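Local coordinates for protein glutathione S-transferase (Natrialba magadii ATCC 43099, PDB 6GZF) that belongs to the Xi class of glutathione transferases and probably acts as a glutathionyl-hydroquinone reductase, at residues F157-D162 against D170-G175; D223-Q228 against D269-Y274. One frame throughout, in Å; residues are numbered along the deposited sequence.

The two contacts lie in series along the chain: interaction 1 closes before interaction 2 opens, with centres 25 Å apart and nearest atoms about 11 Å apart, so they do not touch. Interaction 1 sits at the boundary of the thioredoxin-like and helical domains, where the end of helix 150-159 meets the loop leading to helix 177-192. Interaction 2 lies wholly in the helical domain and joins the turn after helix 204-224 to the start of helix 271-279. Helix 238-247 is a common neighbour, through Glu238 and Ile241 beside interaction 1 and Asp240 beside interaction 2. Interaction 1 thus lies where the chain passes between domains, interaction 2 within the helical one.

Interaction 1 of 2, residues F157-D162 against D170-G175; sequences FDTEFD and DLYPEG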
ATOM      1  N   PHE A 157     -33.245   7.249   9.868  1.00 24.55           N
ATOM      2  CA  PHE A 157     -33.553   7.632   8.491  1.00 18.84           C
ATOM      3  C   PHE A 157     -34.433   6.567   7.856  1.00 23.21           C
ATOM      4  O   PHE A 157     -35.304   6.858   7.035  1.00 20.49           O
ATOM      5  CB  PHE A 157     -32.279   7.802   7.656  1.00 21.80           C
ATOM      6  CG  PHE A 157     -31.619   9.143   7.798  1.00 22.28           C
ATOM      7  CD1 PHE A 157     -32.025  10.040   8.771  1.00 23.72           C
ATOM      8  CD2 PHE A 157     -30.593   9.510   6.942  1.00 20.71           C
ATOM      9  CE1 PHE A 157     -31.413  11.274   8.893  1.00 23.91           C
ATOM     10  CE2 PHE A 157     -29.978  10.743   7.057  1.00 19.35           C
ATOM     11  CZ  PHE A 157     -30.388  11.626   8.034  1.00 21.15           C
ATOM     12  N   ASP A 158     -34.188   5.326   8.257  1.00 26.62           N
ATOM     13  CA  ASP A 158     -34.810   4.159   7.651  1.00 22.95           C
ATOM     14  C   ASP A 158     -36.225   3.897   8.168  1.00 27.22           C
ATOM     15  O   ASP A 158     -37.122   3.564   7.396  1.00 29.00           O
ATOM     16  CB  ASP A 158     -33.927   2.933   7.901  1.00 21.71           C
ATOM     17  CG  ASP A 158     -34.297   1.753   7.031  1.00 28.66           C
ATOM     18  OD1 ASP A 158     -34.941   1.956   5.984  1.00 20.10           O
ATOM     19  OD2 ASP A 158     -33.933   0.617   7.394  1.00 26.75           O
ATOM     20  N   THR A 159     -36.426   4.057   9.471  1.00 28.24           N
ATOM     21  CA  THR A 159     -37.658   3.587  10.096  1.00 34.04           C
ATOM     22  C   THR A 159     -38.569   4.683  10.648  1.00 29.25           C
ATOM     23  O   THR A 159     -39.664   4.388  11.128  1.00 23.95           O
ATOM     24  CB  THR A 159     -37.342   2.616  11.251  1.00 20.70           C
ATOM     25  OG1 THR A 159     -36.594   3.302  12.262  1.00 22.51           O
ATOM     26  CG2 THR A 159     -36.536   1.431  10.746  1.00 16.40           C
ATOM     27  N   GLU A 160     -38.137   5.939  10.581  1.00 32.10           N
ATOM     28  CA  GLU A 160     -38.869   7.006  11.261  1.00 28.74           C
ATOM     29  C   GLU A 160     -39.365   8.127  10.344  1.00 31.51           C
ATOM     30  O   GLU A 160     -40.217   8.922  10.745  1.00 32.84           O
ATOM     31  CB  GLU A 160     -37.998   7.608  12.366  1.00 29.99           C
ATOM     32  CG  GLU A 160     -37.429   6.583  13.340  1.00 37.10           C
ATOM     33  CD  GLU A 160     -38.508   5.804  14.070  1.00 38.58           C
ATOM     34  OE1 GLU A 160     -39.236   6.411  14.881  1.00 35.31           O
ATOM     35  OE2 GLU A 160     -38.627   4.582  13.831  1.00 38.08           O
ATOM     36  N   PHE A 161     -38.845   8.194   9.122  1.00 33.74           N
ATOM     37  CA  PHE A 161     -39.216   9.267   8.198  1.00 30.86           C
ATOM     38  C   PHE A 161     -40.091   8.784   7.041  1.00 31.72           C
ATOM     39  O   PHE A 161     -39.969   9.277   5.919  1.00 27.92           O
ATOM     40  CB  PHE A 161     -37.961   9.943   7.636  1.00 26.77           C
ATOM     41  CG  PHE A 161     -37.238  10.810   8.629  1.00 23.90           C
ATOM     42  CD1 PHE A 161     -36.267  10.274   9.460  1.00 16.72           C
ATOM     43  CD2 PHE A 161     -37.522  12.163   8.725  1.00 21.98           C
ATOM     44  CE1 PHE A 161     -35.597  11.071  10.372  1.00 17.59           C
ATOM     45  CE2 PHE A 161     -36.856  12.963   9.634  1.00 18.71           C
ATOM     46  CZ  PHE A 161     -35.892  12.416  10.458  1.00 16.78           C
ATOM     47  N   ASP A 162     -40.976   7.829   7.314  1.00 39.83           N
ATOM     48  CA  ASP A 162     -41.808   7.231   6.271  1.00 35.60           C
ATOM     49  C   ASP A 162     -42.802   8.213   5.655  1.00 38.70           C
ATOM     50  O   ASP A 162     -43.234   8.034   4.517  1.00 42.05           O
ATOM     51  CB  ASP A 162     -42.566   6.021   6.824  1.00 34.09           C
ATOM     52  CG  ASP A 162     -41.751   4.744   6.764  1.00 43.97           C
ATOM     53  OD1 ASP A 162     -40.900   4.622   5.858  1.00 42.69           O
ATOM     54  OD2 ASP A 162     -41.962   3.860   7.622  1.00 41.85           O
ATOM     55  N   ASP A 170     -37.617  -0.450   2.118  1.00 22.17           N
ATOM     56  CA  ASP A 170     -37.552  -0.870   3.512  1.00 25.46           C
ATOM     57  C   ASP A 170     -36.251  -1.622   3.787  1.00 30.97           C
ATOM     58  O   ASP A 170     -36.175  -2.838   3.611  1.00 29.25           O
ATOM     59  CB  ASP A 170     -38.769  -1.734   3.853  1.00 29.79           C
ATOM     60  CG  ASP A 170     -38.873  -2.048   5.332  1.00 35.75           C
ATOM     61  OD1 ASP A 170     -38.191  -1.383   6.140  1.00 34.34           O
ATOM     62  OD2 ASP A 170     -39.658  -2.951   5.688  1.00 45.51           O
ATOM     63  N   LEU A 171     -35.231  -0.885   4.220  1.00 29.52           N
ATOM     64  CA  LEU A 171     -33.901  -1.448   4.433  1.00 27.59           C
ATOM     65  C   LEU A 171     -33.759  -2.080   5.816  1.00 33.78           C
ATOM     66  O   LEU A 171     -32.650  -2.359   6.274  1.00 34.41           O
ATOM     67  CB  LEU A 171     -32.835  -0.369   4.240  1.00 26.72           C
ATOM     68  CG  LEU A 171     -32.915   0.414   2.929  1.00 24.89           C
ATOM     69  CD1 LEU A 171     -32.038   1.653   2.986  1.00 23.40           C
ATOM     70  CD2 LEU A 171     -32.527  -0.468   1.753  1.00 25.15           C
ATOM     71  N   TYR A 172     -34.890  -2.293   6.477  1.00 28.38           N
ATOM     72  CA  TYR A 172     -34.925  -2.978   7.764  1.00 32.51           C
ATOM     73  C   TYR A 172     -36.251  -3.726   7.877  1.00 29.19           C
ATOM     74  O   TYR A 172     -37.050  -3.451   8.772  1.00 29.84           O
ATOM     75  CB  TYR A 172     -34.750  -1.974   8.906  1.00 29.85           C
ATOM     76  CG  TYR A 172     -34.544  -2.572  10.280  1.00 28.25           C
ATOM     77  CD1 TYR A 172     -33.454  -3.389  10.551  1.00 28.76           C
ATOM     78  CD2 TYR A 172     -35.422  -2.287  11.317  1.00 29.40           C
ATOM     79  CE1 TYR A 172     -33.260  -3.924  11.811  1.00 36.14           C
ATOM     80  CE2 TYR A 172     -35.235  -2.815  12.579  1.00 25.43           C
ATOM     81  CZ  TYR A 172     -34.152  -3.633  12.821  1.00 33.40           C
ATOM     82  OH  TYR A 172     -33.963  -4.163  14.077  1.00 32.91           O
ATOM     83  N   PRO A 173     -36.487  -4.682   6.961  1.00 26.21           N
ATOM     84  CA  PRO A 173     -37.815  -5.274   6.779  1.00 28.09           C
ATOM     85  C   PRO A 173     -38.174  -6.335   7.812  1.00 37.98           C
ATOM     86  O   PRO A 173     -37.297  -6.918   8.446  1.00 36.52           O
ATOM     87  CB  PRO A 173     -37.717  -5.895   5.385  1.00 31.16           C
ATOM     88  CG  PRO A 173     -36.296  -6.314   5.282  1.00 34.05           C
ATOM     89  CD  PRO A 173     -35.488  -5.307   6.072  1.00 32.86           C
ATOM     90  N   GLU A 174     -39.473  -6.577   7.960  1.00 40.52           N
ATOM     91  CA  GLU A 174     -39.986  -7.571   8.893  1.00 39.52           C
ATOM     92  C   GLU A 174     -39.500  -8.972   8.534  1.00 41.33           C
ATOM     93  O   GLU A 174     -39.576  -9.387   7.379  1.00 43.07           O
ATOM     94  CB  GLU A 174     -41.517  -7.529   8.916  1.00 42.41           C
ATOM     95  CG  GLU A 174     -42.182  -8.838   9.314  1.00 51.22           C
ATOM     96  CD  GLU A 174     -43.553  -9.009   8.686  1.00 69.90           C
ATOM     97  OE1 GLU A 174     -43.874  -8.266   7.733  1.00 65.29           O
ATOM     98  OE2 GLU A 174     -44.310  -9.891   9.143  1.00 71.35           O
ATOM     99  N   GLY A 175     -38.996  -9.691   9.531  1.00 32.90           N
ATOM    100  CA  GLY A 175     -38.517 -11.045   9.330  1.00 30.63           C
ATOM    101  C   GLY A 175     -37.023 -11.106   9.079  1.00 37.98           C
ATOM    102  O   GLY A 175     -36.421 -12.179   9.123  1.00 44.07           O
TER
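Asp158, in the last turn of helix 150-159, pushes its carboxylate against the backbone and CB atoms of Leu171 and Tyr172. Its CG stands anti to the backbone N (chi1 -166°), which carries both oxygens across to residues 170-175. OD1 receives the N-H of Leu171 in a weak, somewhat bent bond, N to OD1 3.4 Å with an angle of 145° at the hydrogen. OD2 lies 3.1 Å from Tyr172 CB, while the carboxylate plane is turned 65° from the phenol ring. The N-H of Tyr172 is instead directed to Asp170 OD1, again weakly, at 3.4 Å from N to OD1. The junction is the one at which a glutathione transferase passes from its thioredoxin-like domain to its helical domain: helix 150-159 follows the last strand of the mixed sheet, and the loop carrying Leu171 runs on to helix 177-192. Thr159 adds an apolar touch, its CG2 coming obliquely to Tyr172 CD2 at 3.9 Å. Tyr172 is also gripped by the cation-pi partner Arg155, and its hydroxyl reaches away from Asp158 to a hydrogen bond with Asp181 in helix 177-192. Asp158 OD1 is 4.7 Å from Asp170 OD1, and Glu238 brings a further carboxylate close to OD2; these acids may raise the proton affinity of one of them, an effect that Lys77 of helix 65-77, touched by the Asp158 side chain, would partly offset. Leu171 bonds through its backbone to Glu238 and rests its side chain on Leu76 of helix 65-77 and Ile241 of helix 238-247.

Interaction 2 of 2, residues D223-Q228 against D269-Y274; sequences DVLADQ and DNLWPY
Leu225 lays its CD1 methyl over one face of the Tyr274 ring, 3.6 Å from CD1 to the ring centroid and only 13° off the ring normal, a CH-pi contact near the ring's centre. The same methyl meets Leu271 CD2 at 3.7 Å, so a single branch of Leu225 serves two residues of helix 271-279. Beside this apolar cluster, Ala226 abuts the Asn270 side chain, with CB 3.3 Å from the amide oxygen OD1, while Asn270 CB lies 3.8 Å from Leu225 O. Tyr274 has its CG anti to the backbone N (chi1 170°), and this turns the ring back toward Leu225. The pairing joins two helix ends of the all-helical C-terminal domain of the glutathione transferase fold: the chain leaves helix 204-224 at Leu225, and helix 271-279 starts at Leu271. At the first turn of the latter, Tyr274 N donates to O of Asn270, the residue just before the helix, at 3.1 Å, and Leu271 O lies in plane at the edge of the ring. One shell further out, Asp222 OD1 accepts the backbone N-H groups of both Asn270 and Leu271, fixing the start of one helix to the end of the other. Leu231 touches Leu225 and Tyr274 alike, and the Tyr274 hydroxyl is hydrogen-bonded to Asp240 of helix 238-247. With an alanine at Tyr274, Leu225 CD1 would probably be left without the ring face it rests on and Asp240 without its hydroxyl partner. Arg324, near the end of the modelled chain, hydrogen-bonds Leu225 O and also touches Pro273.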
ATOM      1  N   ASP A 223     -17.999 -16.423   1.043  1.00 27.47           N
ATOM      2  CA  ASP A 223     -18.618 -17.731   0.873  1.00 33.85           C
ATOM      3  C   ASP A 223     -20.125 -17.649   1.091  1.00 37.67           C
ATOM      4  O   ASP A 223     -20.896 -18.369   0.457  1.00 43.02           O
ATOM      5  CB  ASP A 223     -18.004 -18.752   1.833  1.00 34.74           C
ATOM      6  CG  ASP A 223     -16.543 -19.029   1.535  1.00 39.70           C
ATOM      7  OD1 ASP A 223     -16.102 -18.747   0.400  1.00 38.81           O
ATOM      8  OD2 ASP A 223     -15.838 -19.535   2.432  1.00 50.66           O
ATOM      9  N   VAL A 224     -20.534 -16.766   1.996  1.00 32.80           N
ATOM     10  CA  VAL A 224     -21.946 -16.575   2.303  1.00 24.78           C
ATOM     11  C   VAL A 224     -22.672 -15.956   1.111  1.00 39.43           C
ATOM     12  O   VAL A 224     -23.800 -16.332   0.791  1.00 38.02           O
ATOM     13  CB  VAL A 224     -22.135 -15.682   3.551  1.00 26.56           C
ATOM     14  CG1 VAL A 224     -23.603 -15.331   3.751  1.00 26.70           C
ATOM     15  CG2 VAL A 224     -21.574 -16.373   4.785  1.00 29.44           C
ATOM     16  N   LEU A 225     -22.004 -15.022   0.442  1.00 38.95           N
ATOM     17  CA  LEU A 225     -22.601 -14.298  -0.676  1.00 39.05           C
ATOM     18  C   LEU A 225     -22.505 -15.064  -1.992  1.00 39.04           C
ATOM     19  O   LEU A 225     -22.693 -14.491  -3.064  1.00 42.55           O
ATOM     20  CB  LEU A 225     -21.942 -12.926  -0.829  1.00 34.69           C
ATOM     21  CG  LEU A 225     -22.300 -11.890   0.239  1.00 32.56           C
ATOM     22  CD1 LEU A 225     -21.600 -10.570  -0.032  1.00 18.85           C
ATOM     23  CD2 LEU A 225     -23.805 -11.700   0.307  1.00 33.44           C
ATOM     24  N   ALA A 226     -22.212 -16.356  -1.908  1.00 38.04           N
ATOM     25  CA  ALA A 226     -22.113 -17.187  -3.100  1.00 36.38           C
ATOM     26  C   ALA A 226     -23.472 -17.766  -3.480  1.00 38.59           C
ATOM     27  O   ALA A 226     -23.705 -18.114  -4.639  1.00 35.21           O
ATOM     28  CB  ALA A 226     -21.103 -18.303  -2.884  1.00 36.21           C
ATOM     29  N   ASP A 227     -24.366 -17.867  -2.501  1.00 47.83           N
ATOM     30  CA  ASP A 227     -25.666 -18.493  -2.724  1.00 42.06           C
ATOM     31  C   ASP A 227     -26.829 -17.579  -2.343  1.00 42.12           C
ATOM     32  O   ASP A 227     -27.991 -17.966  -2.465  1.00 45.37           O
ATOM     33  CB  ASP A 227     -25.756 -19.810  -1.949  1.00 43.45           C
ATOM     34  CG  ASP A 227     -24.639 -20.768  -2.307  1.00 49.56           C
ATOM     35  OD1 ASP A 227     -24.608 -21.250  -3.460  1.00 39.87           O
ATOM     36  OD2 ASP A 227     -23.788 -21.038  -1.435  1.00 61.16           O
ATOM     37  N   GLN A 228     -26.514 -16.371  -1.888  1.00 38.83           N
ATOM     38  CA  GLN A 228     -27.537 -15.369  -1.608  1.00 30.12           C
ATOM     39  C   GLN A 228     -27.063 -13.996  -2.077  1.00 31.08           C
ATOM     40  O   GLN A 228     -25.898 -13.638  -1.899  1.00 30.07           O
ATOM     41  CB  GLN A 228     -27.890 -15.349  -0.117  1.00 30.70           C
ATOM     42  CG  GLN A 228     -26.733 -15.030   0.813  1.00 37.57           C
ATOM     43  CD  GLN A 228     -27.017 -15.425   2.249  1.00 34.06           C
ATOM     44  OE1 GLN A 228     -27.253 -16.597   2.546  1.00 40.53           O
ATOM     45  NE2 GLN A 228     -27.005 -14.446   3.148  1.00 29.04           N
ATOM     46  N   ASP A 269     -14.254 -13.761  -5.474  1.00 30.34           N
ATOM     47  CA  ASP A 269     -15.202 -14.308  -6.438  1.00 33.56           C
ATOM     48  C   ASP A 269     -16.590 -13.685  -6.327  1.00 30.83           C
ATOM     49  O   ASP A 269     -17.271 -13.491  -7.335  1.00 29.66           O
ATOM     50  CB  ASP A 269     -15.316 -15.826  -6.271  1.00 30.74           C
ATOM     51  CG  ASP A 269     -14.023 -16.549  -6.591  1.00 38.28           C
ATOM     52  OD1 ASP A 269     -13.266 -16.066  -7.459  1.00 46.30           O
ATOM     53  OD2 ASP A 269     -13.766 -17.606  -5.977  1.00 42.49           O
ATOM     54  N   ASN A 270     -17.007 -13.370  -5.106  1.00 35.80           N
ATOM     55  CA  ASN A 270     -18.387 -12.967  -4.867  1.00 39.80           C
ATOM     56  C   ASN A 270     -18.549 -11.553  -4.309  1.00 30.36           C
ATOM     57  O   ASN A 270     -19.578 -10.917  -4.531  1.00 26.00           O
ATOM     58  CB  ASN A 270     -19.058 -13.968  -3.926  1.00 37.53           C
ATOM     59  CG  ASN A 270     -18.979 -15.394  -4.442  1.00 32.86           C
ATOM     60  OD1 ASN A 270     -18.631 -16.315  -3.703  1.00 34.26           O
ATOM     61  ND2 ASN A 270     -19.297 -15.579  -5.717  1.00 26.40           N
ATOM     62  N   LEU A 271     -17.545 -11.063  -3.589  1.00 28.83           N
ATOM     63  CA  LEU A 271     -17.623  -9.731  -2.991  1.00 22.93           C
ATOM     64  C   LEU A 271     -17.538  -8.624  -4.037  1.00 29.34           C
ATOM     65  O   LEU A 271     -18.180  -7.582  -3.904  1.00 28.83           O
ATOM     66  CB  LEU A 271     -16.518  -9.545  -1.948  1.00 22.21           C
ATOM     67  CG  LEU A 271     -16.641 -10.353  -0.657  1.00 26.88           C
ATOM     68  CD1 LEU A 271     -15.423 -10.135   0.228  1.00 21.43           C
ATOM     69  CD2 LEU A 271     -17.917  -9.985   0.085  1.00 25.32           C
ATOM     70  N   TRP A 272     -16.740  -8.852  -5.074  1.00 29.38           N
ATOM     71  CA  TRP A 272     -16.563  -7.864  -6.137  1.00 24.27           C
ATOM     72  C   TRP A 272     -17.808  -7.688  -7.018  1.00 29.69           C
ATOM     73  O   TRP A 272     -18.178  -6.556  -7.325  1.00 34.48           O
ATOM     74  CB  TRP A 272     -15.345  -8.225  -6.995  1.00 24.43           C
ATOM     75  CG  TRP A 272     -15.135  -7.347  -8.206  1.00 31.37           C
ATOM     76  CD1 TRP A 272     -14.874  -7.767  -9.479  1.00 28.23           C
ATOM     77  CD2 TRP A 272     -15.155  -5.911  -8.256  1.00 34.49           C
ATOM     78  NE1 TRP A 272     -14.734  -6.688 -10.316  1.00 27.49           N
ATOM     79  CE2 TRP A 272     -14.902  -5.538  -9.592  1.00 28.80           C
ATOM     80  CE3 TRP A 272     -15.363  -4.906  -7.304  1.00 36.68           C
ATOM     81  CZ2 TRP A 272     -14.856  -4.206 -10.000  1.00 23.45           C
ATOM     82  CZ3 TRP A 272     -15.316  -3.584  -7.713  1.00 33.73           C
ATOM     83  CH2 TRP A 272     -15.063  -3.247  -9.049  1.00 27.90           C
ATOM     84  N   PRO A 273     -18.460  -8.793  -7.438  1.00 34.96           N
ATOM     85  CA  PRO A 273     -19.728  -8.568  -8.143  1.00 34.70           C
ATOM     86  C   PRO A 273     -20.794  -7.999  -7.210  1.00 34.32           C
ATOM     87  O   PRO A 273     -21.685  -7.272  -7.648  1.00 37.31           O
ATOM     88  CB  PRO A 273     -20.119  -9.967  -8.632  1.00 33.23           C
ATOM     89  CG  PRO A 273     -18.853 -10.754  -8.613  1.00 32.28           C
ATOM     90  CD  PRO A 273     -18.072 -10.216  -7.463  1.00 32.11           C
ATOM     91  N   TYR A 274     -20.691  -8.343  -5.930  1.00 32.45           N
ATOM     92  CA  TYR A 274     -21.578  -7.815  -4.901  1.00 29.87           C
ATOM     93  C   TYR A 274     -21.425  -6.302  -4.783  1.00 28.62           C
ATOM     94  O   TYR A 274     -22.413  -5.574  -4.698  1.00 25.29           O
ATOM     95  CB  TYR A 274     -21.283  -8.497  -3.562  1.00 25.29           C
ATOM     96  CG  TYR A 274     -21.960  -7.890  -2.355  1.00 20.79           C
ATOM     97  CD1 TYR A 274     -23.292  -8.161  -2.070  1.00 26.13           C
ATOM     98  CD2 TYR A 274     -21.256  -7.072  -1.479  1.00 19.20           C
ATOM     99  CE1 TYR A 274     -23.909  -7.618  -0.958  1.00 24.84           C
ATOM    100  CE2 TYR A 274     -21.863  -6.526  -0.367  1.00 22.69           C
ATOM    101  CZ  TYR A 274     -23.189  -6.802  -0.111  1.00 22.78           C
ATOM    102  OH  TYR A 274     -23.796  -6.257   0.997  1.00 26.27           O
TER